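Geranyltranstransferase (Thermotoga neapolitana, PDB 4WK5) probably acts as a magnesium-dependent prenyltransferase of the FPP/GGPP synthase family, joining isoprenoid diphosphates into longer chains. Local coordinates at residues 217-228 with 247-255. Numbering follows the deposited sequence.
Sequences VAFQIYDDLKDV and TLVKKMGVQ
The helical segments 217-228 and 248-255, the second of which carries Leu248 and Val249 toward Ile221 and Asp224, cross at 80°, their axes 10.1 Å apart at closest approach. The contact buries 368 Å² in all, carried mainly by Asp224, Leu225, Leu248 and Val249, and it lies toward one end of the mainly alpha-helical isoprenoid synthase fold. The sequence DDLKD at 223-227 matches the second aspartate-rich motif of the family, DDxxD, whose acidic side chains bind diphosphate through magnesium in relatives. Asp224 is the motif's second aspartate, and it turns toward the neighbouring helix start: its CB packs on Val249 CG2 at 3.6 Å, while the carboxylate lies beside Thr247, OD2 3.7 Å from Thr247 CB. Replacing it by an alanine would remove the carboxylate and would probably leave the flank of Thr247 without the group that lies along it.

Thr247 is the N-cap, and its OG1 accepts a hydrogen bond from Lys250 N (3.0 Å, 162°). OG1 sits between the backbone N and the carbonyl carbon (chi1 69°), turned to the cap, which leaves CG2 on the side of Asp224. Tyr182 of helix 175-201 packs against Ile221 and Thr247, and its OH accepts a hydrogen bond from Leu248 N. Apolar contacts continue on both sides of Asp224. Leu248 CD1 meets Ile221 CD1 at 3.7 Å, with Val217 farther along; toward the other end, Val228 CG2 reaches Val249 CG1. Between them, Leu225 CD2 touches two valines, Val249 CG2 at 3.7 Å and Val254 CG1 at 3.9 Å.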
ATOM      1  N   VAL A 217      10.266 -20.091  -4.319  1.00 24.45           N
ATOM      2  CA  VAL A 217      11.069 -20.164  -5.532  1.00 24.13           C
ATOM      3  C   VAL A 217      10.658 -21.388  -6.365  1.00 24.66           C
ATOM      4  O   VAL A 217      10.492 -21.291  -7.584  1.00 26.08           O
ATOM      5  CB  VAL A 217      12.583 -20.215  -5.213  1.00 28.08           C
ATOM      6  CG1 VAL A 217      13.381 -20.499  -6.477  1.00 31.33           C
ATOM      7  CG2 VAL A 217      13.018 -18.890  -4.604  1.00 30.09           C
ATOM      8  N   ALA A 218      10.470 -22.527  -5.702  1.00 27.21           N
ATOM      9  CA  ALA A 218      10.038 -23.749  -6.384  1.00 28.78           C
ATOM     10  C   ALA A 218       8.670 -23.561  -7.031  1.00 30.32           C
ATOM     11  O   ALA A 218       8.435 -23.998  -8.163  1.00 25.38           O
ATOM     12  CB  ALA A 218      10.008 -24.928  -5.404  1.00 23.45           C
ATOM     13  N   PHE A 219       7.774 -22.899  -6.305  1.00 28.73           N
ATOM     14  CA  PHE A 219       6.433 -22.596  -6.798  1.00 25.68           C
ATOM     15  C   PHE A 219       6.496 -21.785  -8.095  1.00 26.51           C
ATOM     16  O   PHE A 219       5.784 -22.082  -9.060  1.00 28.17           O
ATOM     17  CB  PHE A 219       5.646 -21.850  -5.711  1.00 26.16           C
ATOM     18  CG  PHE A 219       4.176 -21.671  -6.004  1.00 31.07           C
ATOM     19  CD1 PHE A 219       3.261 -22.654  -5.640  1.00 35.84           C
ATOM     20  CD2 PHE A 219       3.705 -20.504  -6.595  1.00 27.84           C
ATOM     21  CE1 PHE A 219       1.909 -22.491  -5.879  1.00 34.53           C
ATOM     22  CE2 PHE A 219       2.352 -20.330  -6.839  1.00 34.17           C
ATOM     23  CZ  PHE A 219       1.449 -21.325  -6.482  1.00 29.83           C
ATOM     24  N   GLN A 220       7.345 -20.759  -8.129  0.52 27.47           N
ATOM     25  CA  GLN A 220       7.446 -19.915  -9.319  0.52 27.45           C
ATOM     26  C   GLN A 220       8.054 -20.687 -10.496  0.52 25.65           C
ATOM     27  O   GLN A 220       7.633 -20.500 -11.638  0.52 29.49           O
ATOM     28  CB  GLN A 220       8.260 -18.638  -9.035  0.52 27.84           C
ATOM     29  CG  GLN A 220       8.235 -17.636 -10.200  0.52 25.36           C
ATOM     30  CD  GLN A 220       8.813 -16.264  -9.863  0.52 23.57           C
ATOM     31  OE1 GLN A 220       8.995 -15.911  -8.696  0.52 28.09           O
ATOM     32  NE2 GLN A 220       9.112 -15.484 -10.902  0.52 28.29           N
ATOM     33  N   ILE A 221       9.024 -21.561 -10.222  1.00 26.85           N
ATOM     34  CA  ILE A 221       9.627 -22.377 -11.287  1.00 26.75           C
ATOM     35  C   ILE A 221       8.593 -23.324 -11.875  1.00 25.85           C
ATOM     36  O   ILE A 221       8.501 -23.473 -13.091  1.00 27.90           O
ATOM     37  CB  ILE A 221      10.831 -23.207 -10.782  1.00 22.91           C
ATOM     38  CG1 ILE A 221      11.976 -22.283 -10.366  1.00 24.83           C
ATOM     39  CG2 ILE A 221      11.301 -24.206 -11.859  1.00 25.98           C
ATOM     40  CD1 ILE A 221      13.063 -22.980  -9.577  1.00 26.27           C
ATOM     41  N   TYR A 222       7.810 -23.960 -11.010  1.00 31.41           N
ATOM     42  CA  TYR A 222       6.761 -24.853 -11.487  1.00 34.25           C
ATOM     43  C   TYR A 222       5.770 -24.085 -12.354  1.00 34.11           C
ATOM     44  O   TYR A 222       5.300 -24.602 -13.364  1.00 40.53           O
ATOM     45  CB  TYR A 222       6.030 -25.529 -10.327  1.00 30.50           C
ATOM     46  CG  TYR A 222       6.818 -26.620  -9.641  1.00 34.78           C
ATOM     47  CD1 TYR A 222       7.630 -27.488 -10.360  1.00 32.83           C
ATOM     48  CD2 TYR A 222       6.755 -26.774  -8.263  1.00 35.71           C
ATOM     49  CE1 TYR A 222       8.351 -28.499  -9.712  1.00 34.22           C
ATOM     50  CE2 TYR A 222       7.463 -27.765  -7.617  1.00 38.14           C
ATOM     51  CZ  TYR A 222       8.262 -28.618  -8.335  1.00 36.07           C
ATOM     52  OH  TYR A 222       8.964 -29.596  -7.671  1.00 44.59           O
ATOM     53  N   ASP A 223       5.464 -22.846 -11.971  1.00 37.71           N
ATOM     54  CA  ASP A 223       4.602 -21.999 -12.791  1.00 42.13           C
ATOM     55  C   ASP A 223       5.237 -21.711 -14.154  1.00 39.75           C
ATOM     56  O   ASP A 223       4.556 -21.737 -15.186  1.00 41.56           O
ATOM     57  CB  ASP A 223       4.292 -20.683 -12.077  1.00 56.32           C
ATOM     58  CG  ASP A 223       3.461 -19.745 -12.932  1.00 72.18           C
ATOM     59  OD1 ASP A 223       2.221 -19.885 -12.928  1.00 78.58           O
ATOM     60  OD2 ASP A 223       4.046 -18.873 -13.611  1.00 76.92           O
ATOM     61  N   ASP A 224       6.541 -21.433 -14.152  1.00 35.93           N
ATOM     62  CA  ASP A 224       7.296 -21.229 -15.389  1.00 35.10           C
ATOM     63  C   ASP A 224       7.153 -22.425 -16.319  1.00 36.46           C
ATOM     64  O   ASP A 224       6.932 -22.271 -17.523  1.00 38.48           O
ATOM     65  CB  ASP A 224       8.783 -21.034 -15.113  1.00 34.66           C
ATOM     66  CG  ASP A 224       9.093 -19.755 -14.381  1.00 37.02           C
ATOM     67  OD1 ASP A 224       8.263 -18.817 -14.392  1.00 34.99           O
ATOM     68  OD2 ASP A 224      10.193 -19.702 -13.796  1.00 33.97           O
ATOM     69  N   LEU A 225       7.320 -23.614 -15.746  1.00 32.94           N
ATOM     70  CA  LEU A 225       7.318 -24.852 -16.524  1.00 33.75           C
ATOM     71  C   LEU A 225       5.928 -25.136 -17.083  1.00 42.76           C
ATOM     72  O   LEU A 225       5.787 -25.580 -18.222  1.00 45.44           O
ATOM     73  CB  LEU A 225       7.812 -26.020 -15.668  1.00 35.53           C
ATOM     74  CG  LEU A 225       9.296 -25.983 -15.291  1.00 31.81           C
ATOM     75  CD1 LEU A 225       9.609 -26.984 -14.188  1.00 32.63           C
ATOM     76  CD2 LEU A 225      10.164 -26.254 -16.512  1.00 33.17           C
ATOM     77  N   LYS A 226       4.910 -24.876 -16.271  1.00 41.67           N
ATOM     78  CA  LYS A 226       3.523 -24.929 -16.719  1.00 46.23           C
ATOM     79  C   LYS A 226       3.293 -24.045 -17.943  1.00 47.35           C
ATOM     80  O   LYS A 226       2.675 -24.475 -18.918  1.00 51.94           O
ATOM     81  CB  LYS A 226       2.584 -24.507 -15.584  1.00 51.45           C
ATOM     82  CG  LYS A 226       1.155 -24.230 -16.022  1.00 60.75           C
ATOM     83  CD  LYS A 226       0.532 -23.131 -15.171  1.00 69.33           C
ATOM     84  CE  LYS A 226      -0.888 -22.811 -15.619  1.00 76.39           C
ATOM     85  NZ  LYS A 226      -1.545 -21.814 -14.726  1.00 77.25           N
ATOM     86  N   ASP A 227       3.793 -22.811 -17.888  1.00 45.46           N
ATOM     87  CA  ASP A 227       3.641 -21.863 -18.992  1.00 43.15           C
ATOM     88  C   ASP A 227       4.315 -22.355 -20.268  1.00 45.90           C
ATOM     89  O   ASP A 227       3.797 -22.153 -21.369  1.00 46.86           O
ATOM     90  CB  ASP A 227       4.211 -20.493 -18.616  1.00 43.81           C
ATOM     91  CG  ASP A 227       3.469 -19.847 -17.464  1.00 61.30           C
ATOM     92  OD1 ASP A 227       2.347 -20.300 -17.148  1.00 64.99           O
ATOM     93  OD2 ASP A 227       4.005 -18.879 -16.879  1.00 63.56           O
ATOM     94  N   VAL A 228       5.477 -22.985 -20.113  1.00 42.73           N
ATOM     95  CA  VAL A 228       6.239 -23.502 -21.250  1.00 53.09           C
ATOM     96  C   VAL A 228       5.471 -24.602 -21.983  1.00 59.61           C
ATOM     97  O   VAL A 228       5.465 -24.656 -23.215  1.00 65.44           O
ATOM     98  CB  VAL A 228       7.624 -24.043 -20.801  1.00 44.16           C
ATOM     99  CG1 VAL A 228       8.160 -25.070 -21.793  1.00 44.79           C
ATOM    100  CG2 VAL A 228       8.612 -22.900 -20.623  1.00 41.34           C
ATOM    101  N   THR A 247      13.347 -15.875 -16.907  1.00 28.78           N
ATOM    102  CA  THR A 247      12.953 -16.909 -15.962  1.00 24.04           C
ATOM    103  C   THR A 247      14.131 -17.818 -15.643  1.00 26.20           C
ATOM    104  O   THR A 247      15.154 -17.790 -16.334  1.00 25.66           O
ATOM    105  CB  THR A 247      11.798 -17.763 -16.497  1.00 29.85           C
ATOM    106  OG1 THR A 247      12.273 -18.557 -17.597  1.00 26.85           O
ATOM    107  CG2 THR A 247      10.656 -16.882 -16.967  1.00 29.45           C
ATOM    108  N   LEU A 248      13.993 -18.613 -14.585  1.00 25.15           N
ATOM    109  CA  LEU A 248      15.017 -19.592 -14.250  1.00 25.11           C
ATOM    110  C   LEU A 248      15.034 -20.703 -15.290  1.00 25.62           C
ATOM    111  O   LEU A 248      16.058 -21.346 -15.495  1.00 27.63           O
ATOM    112  CB  LEU A 248      14.786 -20.175 -12.858  1.00 26.15           C
ATOM    113  CG  LEU A 248      15.251 -19.258 -11.725  1.00 30.94           C
ATOM    114  CD1 LEU A 248      14.952 -19.889 -10.366  1.00 27.76           C
ATOM    115  CD2 LEU A 248      16.750 -18.966 -11.867  1.00 28.71           C
ATOM    116  N   VAL A 249      13.900 -20.920 -15.949  1.00 25.98           N
ATOM    117  CA  VAL A 249      13.867 -21.921 -17.024  1.00 26.25           C
ATOM    118  C   VAL A 249      14.719 -21.435 -18.193  1.00 33.06           C
ATOM    119  O   VAL A 249      15.484 -22.206 -18.778  1.00 27.90           O
ATOM    120  CB  VAL A 249      12.425 -22.225 -17.486  1.00 24.62           C
ATOM    121  CG1 VAL A 249      12.435 -23.192 -18.679  1.00 25.15           C
ATOM    122  CG2 VAL A 249      11.634 -22.842 -16.348  1.00 28.43           C
ATOM    123  N   LYS A 250      14.619 -20.148 -18.517  1.00 30.32           N
ATOM    124  CA  LYS A 250      15.474 -19.570 -19.555  1.00 29.38           C
ATOM    125  C   LYS A 250      16.960 -19.641 -19.209  1.00 33.03           C
ATOM    126  O   LYS A 250      17.786 -19.956 -20.065  1.00 32.81           O
ATOM    127  CB  LYS A 250      15.090 -18.111 -19.814  1.00 28.33           C
ATOM    128  CG  LYS A 250      13.821 -17.941 -20.618  1.00 32.62           C
ATOM    129  CD  LYS A 250      13.618 -16.486 -21.001  1.00 33.39           C
ATOM    130  CE  LYS A 250      12.270 -16.262 -21.666  1.00 44.50           C
ATOM    131  NZ  LYS A 250      12.073 -14.815 -21.976  1.00 44.47           N
ATOM    132  N   LYS A 251      17.306 -19.333 -17.962  1.00 29.51           N
ATOM    133  CA  LYS A 251      18.714 -19.298 -17.547  1.00 27.72           C
ATOM    134  C   LYS A 251      19.328 -20.682 -17.349  1.00 36.32           C
ATOM    135  O   LYS A 251      20.500 -20.910 -17.670  1.00 40.39           O
ATOM    136  CB  LYS A 251      18.870 -18.498 -16.243  1.00 27.88           C
ATOM    137  CG  LYS A 251      18.413 -17.053 -16.324  1.00 31.64           C
ATOM    138  CD  LYS A 251      19.240 -16.244 -17.314  1.00 41.01           C
ATOM    139  CE  LYS A 251      20.728 -16.320 -17.008  1.00 49.97           C
ATOM    140  NZ  LYS A 251      21.514 -15.404 -17.891  1.00 50.31           N
ATOM    141  N   MET A 252      18.546 -21.606 -16.806  1.00 33.07           N
ATOM    142  CA  MET A 252      19.080 -22.905 -16.401  1.00 31.17           C
ATOM    143  C   MET A 252      18.740 -24.011 -17.392  1.00 28.13           C
ATOM    144  O   MET A 252      19.355 -25.083 -17.384  1.00 35.63           O
ATOM    145  CB  MET A 252      18.546 -23.276 -15.018  1.00 34.40           C
ATOM    146  CG  MET A 252      18.877 -22.256 -13.942  1.00 35.80           C
ATOM    147  SD  MET A 252      18.162 -22.694 -12.351  1.00 37.30           S
ATOM    148  CE  MET A 252      19.118 -24.152 -11.941  1.00 40.31           C
ATOM    149  N   GLY A 253      17.751 -23.753 -18.240  1.00 30.80           N
ATOM    150  CA  GLY A 253      17.179 -24.795 -19.068  1.00 28.00           C
ATOM    151  C   GLY A 253      16.141 -25.572 -18.281  1.00 28.21           C
ATOM    152  O   GLY A 253      16.110 -25.498 -17.053  1.00 32.81           O
ATOM    153  N   VAL A 254      15.300 -26.324 -18.982  1.00 30.71           N
ATOM    154  CA  VAL A 254      14.182 -27.023 -18.352  1.00 27.75           C
ATOM    155  C   VAL A 254      14.630 -28.070 -17.323  1.00 33.91           C
ATOM    156  O   VAL A 254      14.085 -28.135 -16.222  1.00 30.73           O
ATOM    157  CB  VAL A 254      13.283 -27.709 -19.413  1.00 31.17           C
ATOM    158  CG1 VAL A 254      12.266 -28.618 -18.747  1.00 35.98           C
ATOM    159  CG2 VAL A 254      12.574 -26.659 -20.275  1.00 28.70           C
ATOM    160  N   GLN A 255      15.626 -28.883 -17.670  1.00 32.32           N
ATOM    161  CA  GLN A 255      16.051 -29.959 -16.767  1.00 31.69           C
ATOM    162  C   GLN A 255      16.612 -29.439 -15.449  1.00 30.54           C
ATOM    163  O   GLN A 255      16.204 -29.889 -14.371  1.00 31.70           O
ATOM    164  CB  GLN A 255      17.089 -30.860 -17.444  1.00 38.04           C
ATOM    165  CG  GLN A 255      17.435 -32.110 -16.632  1.00 41.79           C
ATOM    166  CD  GLN A 255      18.477 -32.988 -17.304  1.00 50.80           C
ATOM    167  OE1 GLN A 255      19.158 -32.567 -18.242  1.00 47.57           O
ATOM    168  NE2 GLN A 255      18.607 -34.220 -16.823  1.00 53.49           N
TER